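Local coordinates for paenibacillus xanthan lyase (Paenibacillus, PDB 6F2P), which catalyses the eliminative cleavage of the terminal mannosyl-glucuronosyl linkage in the side chains of the polysaccharide xanthan, at residues Glu400-Trp405 and Leu583-Ser588; Ile764-Glu769 and Asn895-Ser900. All coordinates share one frame; numbering follows the deposited sequence.

Contact 1. Residues Glu400-Trp405 and Leu583-Ser588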
loop_
_atom_site.group_PDB
_atom_site.type_symbol
_atom_site.label_atom_id
_atom_site.label_comp_id
_atom_site.label_asym_id
_atom_site.label_seq_id
_atom_site.Cartn_x
_atom_site.Cartn_y
_atom_site.Cartn_z
ATOM N N GLU A 400 0.299 -17.342 21.201
ATOM C CA GLU A 400 1.434 -17.243 20.294
ATOM C C GLU A 400 1.781 -15.779 20.042
ATOM O O GLU A 400 0.901 -14.907 20.079
ATOM C CB GLU A 400 1.137 -17.944 18.970
ATOM C CG GLU A 400 0.887 -19.432 19.098
ATOM C CD GLU A 400 1.020 -20.157 17.771
ATOM O OE1 GLU A 400 0.027 -20.213 17.012
ATOM O OE2 GLU A 400 2.125 -20.670 17.486
ATOM N N ASN A 401 3.065 -15.520 19.796
ATOM C CA ASN A 401 3.545 -14.171 19.507
ATOM C C ASN A 401 3.159 -13.195 20.620
ATOM O O ASN A 401 2.663 -12.098 20.356
ATOM C CB ASN A 401 3.003 -13.697 18.153
ATOM C CG ASN A 401 3.796 -12.546 17.575
ATOM O OD1 ASN A 401 4.964 -12.354 17.913
ATOM N ND2 ASN A 401 3.167 -11.769 16.696
ATOM N N ASN A 402 3.385 -13.607 21.865
ATOM C CA ASN A 402 2.893 -12.858 23.016
ATOM C C ASN A 402 3.610 -11.540 23.219
ATOM O O ASN A 402 3.021 -10.595 23.735
ATOM C CB ASN A 402 2.973 -13.690 24.295
ATOM C CG ASN A 402 2.204 -14.985 24.197
ATOM O OD1 ASN A 402 1.175 -15.067 23.531
ATOM N ND2 ASN A 402 2.699 -16.012 24.868
ATOM N N LYS A 403 4.878 -11.476 22.813
ATOM C CA LYS A 403 5.673 -10.256 22.963
ATOM C C LYS A 403 5.818 -9.458 21.655
ATOM O O LYS A 403 6.773 -8.707 21.478
ATOM C CB LYS A 403 7.055 -10.599 23.520
ATOM C CG LYS A 403 7.047 -11.094 24.956
ATOM C CD LYS A 403 8.191 -12.058 25.200
ATOM C CE LYS A 403 9.453 -11.368 25.659
ATOM N NZ LYS A 403 10.571 -12.337 25.899
ATOM N N GLY A 404 4.868 -9.610 20.744
ATOM C CA GLY A 404 4.978 -8.980 19.443
ATOM C C GLY A 404 4.478 -7.547 19.411
ATOM O O GLY A 404 4.303 -6.976 18.331
ATOM N N TRP A 405 4.273 -6.972 20.595
ATOM C CA TRP A 405 3.655 -5.649 20.782
ATOM C C TRP A 405 4.029 -4.581 19.754
ATOM O O TRP A 405 3.161 -3.878 19.244
ATOM C CB TRP A 405 3.978 -5.115 22.185
ATOM C CG TRP A 405 3.705 -6.100 23.293
ATOM C CD1 TRP A 405 2.494 -6.638 23.642
ATOM C CD2 TRP A 405 4.667 -6.664 24.197
ATOM N NE1 TRP A 405 2.650 -7.503 24.703
ATOM C CE2 TRP A 405 3.972 -7.529 25.063
ATOM C CE3 TRP A 405 6.050 -6.516 24.358
ATOM C CZ2 TRP A 405 4.611 -8.234 26.074
ATOM C CZ3 TRP A 405 6.681 -7.218 25.360
ATOM C CH2 TRP A 405 5.966 -8.065 26.205
ATOM N N LEU A 583 7.374 -15.955 24.366
ATOM C CA LEU A 583 6.775 -15.558 23.097
ATOM C C LEU A 583 5.643 -16.489 22.710
ATOM O O LEU A 583 4.643 -16.057 22.115
ATOM C CB LEU A 583 7.812 -15.528 21.975
ATOM C CG LEU A 583 8.865 -14.424 22.018
ATOM C CD1 LEU A 583 10.021 -14.797 22.956
ATOM C CD2 LEU A 583 9.368 -14.140 20.613
ATOM N N ASN A 584 5.803 -17.766 23.055
ATOM C CA ASN A 584 4.857 -18.794 22.636
ATOM C C ASN A 584 4.671 -19.853 23.703
ATOM O O ASN A 584 5.594 -20.604 24.002
ATOM C CB ASN A 584 5.330 -19.456 21.336
ATOM C CG ASN A 584 4.208 -20.133 20.598
ATOM O OD1 ASN A 584 3.322 -20.724 21.209
ATOM N ND2 ASN A 584 4.225 -20.044 19.282
ATOM N N SER A 585 3.475 -19.917 24.269
ATOM C CA SER A 585 3.208 -20.892 25.316
ATOM C C SER A 585 2.051 -21.794 24.925
ATOM O O SER A 585 1.417 -22.409 25.777
ATOM C CB SER A 585 2.936 -20.203 26.655
ATOM O OG SER A 585 1.872 -19.274 26.555
ATOM N N SER A 586 1.775 -21.858 23.625
ATOM C CA SER A 586 0.814 -22.823 23.103
ATOM C C SER A 586 1.357 -24.225 23.336
ATOM O O SER A 586 2.569 -24.411 23.531
ATOM C CB SER A 586 0.568 -22.605 21.608
ATOM O OG SER A 586 1.666 -23.069 20.838
ATOM N N ALA A 587 0.456 -25.205 23.308
ATOM C CA ALA A 587 0.799 -26.594 23.612
ATOM C C ALA A 587 1.853 -27.146 22.654
ATOM O O ALA A 587 2.759 -27.878 23.059
ATOM C CB ALA A 587 -0.449 -27.460 23.589
ATOM N N SER A 588 1.737 -26.782 21.381
ATOM C CA SER A 588 2.645 -27.292 20.367
ATOM C C SER A 588 4.031 -26.684 20.470
ATOM O O SER A 588 5.014 -27.323 20.118
ATOM C CB SER A 588 2.087 -27.033 18.967
ATOM O OG SER A 588 0.827 -27.653 18.803
HETATM O O HOH W 1 3.762 -17.114 27.036
#
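Glu400 OE2 is gripped from two quarters: Asn584 ND2 donates to it across the contact at 2.8 Å, and Arg287 forms a salt bridge with the same oxygen. This N-H...O bond is fairly straight (160°) and uses the anti lone pair of OE2, and OE2 itself lies close to the Asn584 amide plane. The two side chains run alongside one another and point the same way, but the carboxylate and amide planes are turned 57° apart; OE1 pairs with Arg283. With its CG anti to the backbone N (chi1 -159°), Asn584 turns OD1 back toward its own chain, where Ser586 N at 3.1 Å closes an Asx turn and Ser586 OG donates as well. Replacing Asn584 by alanine would probably leave Glu400 OE2 with one donor fewer and rob both Ser586 donors of the acceptor that fixes the turn. Farther along, Asn402 N donates to Leu583 O at 2.8 Å from within the type I turn Asn401-Gly404. A water links Ser585 OG with Asn402 ND2, weakly on the latter side. Lys403 crosses Leu583 at about a right angle, its CD 4.0 Å from Leu583 CD1. The contact thus joins the loop between strands 380-385 and 411-415 to that between strands 566-578 and 595-607; 400-405 meets the loop preceding helix 292-307 through Arg283, Ser286 and Arg287, 583-588 only weakly, through Asn584 ND2 and Ser286 OG.

Contact 2. Residues Ile764-Glu769 and Asn895-Ser900. With CA (calcium ion), chain C.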
loop_
_atom_site.group_PDB
_atom_site.type_symbol
_atom_site.label_atom_id
_atom_site.label_comp_id
_atom_site.label_asym_id
_atom_site.label_seq_id
_atom_site.Cartn_x
_atom_site.Cartn_y
_atom_site.Cartn_z
ATOM N N ILE A 764 -14.108 23.958 -16.938
ATOM C CA ILE A 764 -14.952 23.222 -16.004
ATOM C C ILE A 764 -15.752 22.166 -16.755
ATOM O O ILE A 764 -16.578 22.495 -17.600
ATOM C CB ILE A 764 -15.921 24.156 -15.273
ATOM C CG1 ILE A 764 -15.147 25.214 -14.484
ATOM C CG2 ILE A 764 -16.839 23.367 -14.376
ATOM C CD1 ILE A 764 -14.202 24.640 -13.434
ATOM N N PRO A 765 -15.504 20.884 -16.454
ATOM C CA PRO A 765 -16.127 19.776 -17.190
ATOM C C PRO A 765 -17.640 19.667 -16.988
ATOM O O PRO A 765 -18.118 18.632 -16.531
ATOM C CB PRO A 765 -15.430 18.542 -16.605
ATOM C CG PRO A 765 -15.013 18.957 -15.253
ATOM C CD PRO A 765 -14.614 20.401 -15.384
ATOM N N ASN A 766 -18.380 20.715 -17.331
ATOM C CA ASN A 766 -19.835 20.700 -17.215
ATOM C C ASN A 766 -20.482 19.882 -18.324
ATOM O O ASN A 766 -20.057 19.958 -19.474
ATOM C CB ASN A 766 -20.389 22.131 -17.231
ATOM C CG ASN A 766 -20.218 22.840 -15.894
ATOM O OD1 ASN A 766 -20.381 22.235 -14.830
ATOM N ND2 ASN A 766 -19.893 24.129 -15.943
ATOM N N PRO A 767 -21.501 19.077 -17.978
ATOM C CA PRO A 767 -21.956 18.877 -16.596
ATOM C C PRO A 767 -21.185 17.752 -15.903
ATOM O O PRO A 767 -20.614 16.889 -16.575
ATOM C CB PRO A 767 -23.420 18.473 -16.777
ATOM C CG PRO A 767 -23.423 17.727 -18.068
ATOM C CD PRO A 767 -22.367 18.376 -18.947
ATOM N N TYR A 768 -21.155 17.777 -14.572
ATOM C CA TYR A 768 -20.569 16.699 -13.798
ATOM C C TYR A 768 -21.658 15.648 -13.623
ATOM O O TYR A 768 -22.539 15.816 -12.784
ATOM C CB TYR A 768 -20.166 17.197 -12.411
ATOM C CG TYR A 768 -18.995 18.158 -12.345
ATOM C CD1 TYR A 768 -19.179 19.528 -12.495
ATOM C CD2 TYR A 768 -17.714 17.699 -12.078
ATOM C CE1 TYR A 768 -18.113 20.407 -12.412
ATOM C CE2 TYR A 768 -16.647 18.566 -11.992
ATOM C CZ TYR A 768 -16.852 19.917 -12.162
ATOM O OH TYR A 768 -15.785 20.781 -12.077
ATOM N N GLU A 769 -21.617 14.576 -14.408
ATOM C CA GLU A 769 -22.672 13.564 -14.344
ATOM C C GLU A 769 -22.649 12.791 -13.038
ATOM O O GLU A 769 -21.647 12.158 -12.700
ATOM C CB GLU A 769 -22.572 12.600 -15.522
ATOM C CG GLU A 769 -22.602 13.294 -16.871
ATOM C CD GLU A 769 -23.987 13.801 -17.243
ATOM O OE1 GLU A 769 -24.166 14.199 -18.410
ATOM O OE2 GLU A 769 -24.899 13.800 -16.385
ATOM N N ASN A 895 -27.218 15.644 -12.562
ATOM C CA ASN A 895 -25.867 16.197 -12.624
ATOM C C ASN A 895 -25.664 17.454 -11.781
ATOM O O ASN A 895 -26.587 17.933 -11.126
ATOM C CB ASN A 895 -25.441 16.451 -14.078
ATOM C CG ASN A 895 -26.284 17.514 -14.773
ATOM O OD1 ASN A 895 -26.814 18.427 -14.142
ATOM N ND2 ASN A 895 -26.397 17.400 -16.092
ATOM N N PHE A 896 -24.437 17.962 -11.797
ATOM C CA PHE A 896 -24.127 19.276 -11.260
ATOM C C PHE A 896 -23.588 20.128 -12.402
ATOM O O PHE A 896 -23.014 19.605 -13.359
ATOM C CB PHE A 896 -23.058 19.195 -10.170
ATOM C CG PHE A 896 -23.517 18.542 -8.895
ATOM C CD1 PHE A 896 -24.330 19.227 -8.008
ATOM C CD2 PHE A 896 -23.104 17.259 -8.569
ATOM C CE1 PHE A 896 -24.744 18.641 -6.832
ATOM C CE2 PHE A 896 -23.512 16.663 -7.384
ATOM C CZ PHE A 896 -24.338 17.358 -6.516
ATOM N N SER A 897 -23.784 21.435 -12.301
ATOM C CA SER A 897 -23.107 22.382 -13.166
ATOM C C SER A 897 -22.517 23.463 -12.281
ATOM O O SER A 897 -23.131 23.855 -11.299
ATOM C CB SER A 897 -24.087 23.013 -14.155
ATOM O OG SER A 897 -24.556 22.066 -15.094
ATOM N N LEU A 898 -21.321 23.931 -12.612
ATOM C CA LEU A 898 -20.770 25.111 -11.957
ATOM C C LEU A 898 -20.750 26.237 -12.976
ATOM O O LEU A 898 -20.070 26.143 -13.997
ATOM C CB LEU A 898 -19.354 24.861 -11.443
ATOM C CG LEU A 898 -19.102 23.572 -10.668
ATOM C CD1 LEU A 898 -17.681 23.573 -10.132
ATOM C CD2 LEU A 898 -20.107 23.397 -9.554
ATOM N N VAL A 899 -21.507 27.289 -12.694
ATOM C CA VAL A 899 -21.652 28.422 -13.596
ATOM C C VAL A 899 -20.891 29.615 -13.034
ATOM O O VAL A 899 -20.903 29.836 -11.828
ATOM C CB VAL A 899 -23.132 28.805 -13.727
ATOM C CG1 VAL A 899 -23.311 29.921 -14.743
ATOM C CG2 VAL A 899 -23.955 27.581 -14.103
ATOM N N SER A 900 -20.226 30.381 -13.896
ATOM C CA SER A 900 -19.458 31.536 -13.426
ATOM C C SER A 900 -20.382 32.646 -12.938
ATOM O O SER A 900 -21.564 32.683 -13.279
ATOM C CB SER A 900 -18.514 32.058 -14.508
ATOM O OG SER A 900 -19.219 32.325 -15.704
HETATM CA CA CA C . -26.703 12.123 -15.774
#
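Strand 768-769 runs antiparallel to strand 891-900, with Tyr768 and Phe896 as a hydrogen-bonded pair (Tyr768 N to Phe896 O 2.9 Å, Phe896 N to Tyr768 O 3.0 Å) and Glu769 opposite Asn895 as a non-hydrogen-bonded one. Before this short strand, a cis peptide bond leads into Pro767, and the Asn766 side chain takes over the pairing that a backbone would otherwise provide. Its OD1 accepts from Leu898 N at 2.9 Å, approached well to one side of the C=O direction (114°), while its ND2 donates to Leu898 O at 2.8 Å from above the carbonyl plane. One amide thereby holds both polar backbone atoms of a single residue. Pro767 CB lies against the Asn895 amide. Tyr768 and Phe896 share a face of the sheet, and the Tyr768 and Leu898 side chains cross at about a right angle, with Tyr768 CE1 3.7 Å from Leu898 CG; Tyr768 OH bonds to Asp812 O. Ile764 CG2 adds an apolar touch on Leu898 CB. Phe896 leads on into the interior, against Phe809, Phe875 and Leu877 of the facing sheet. The other face carries Glu769 beside Asn895, and a bend at chi2 (-74°) brings Glu769 OE2 to the calcium ion at 2.5 Å. The backbone carbonyl oxygens of Ser791, Lys794 and Asp894 and the carboxylate oxygen OE1 of Glu771 are further ligands. Two facing antiparallel sheets with calcium bound where the first strand meets the last form a beta-sandwich resembling calcium-binding carbohydrate-binding modules, although sugar binding here is only an inference.

How the contacts relate
Contacts 1 and 2 lie on opposite sides of the chain's centre, their own centres about 58 Å apart, and they share no strand, helix or ligand. Both are partly buried, but by different means. Contact 1 ties two loops of the super-sandwich domain beside the helical domain and rests on one backbone bond and one side-chain amide-carboxylate bond, the carboxylate also being tied to arginines. In contact 2 regular strand pairing comes first, one side of it facing the apolar interior of a later sandwich and the other a metal site. An asparagine does different work in each: in contact 1 it steadies its own loop, in contact 2 its amide continues the backbone pairing beyond the short strand.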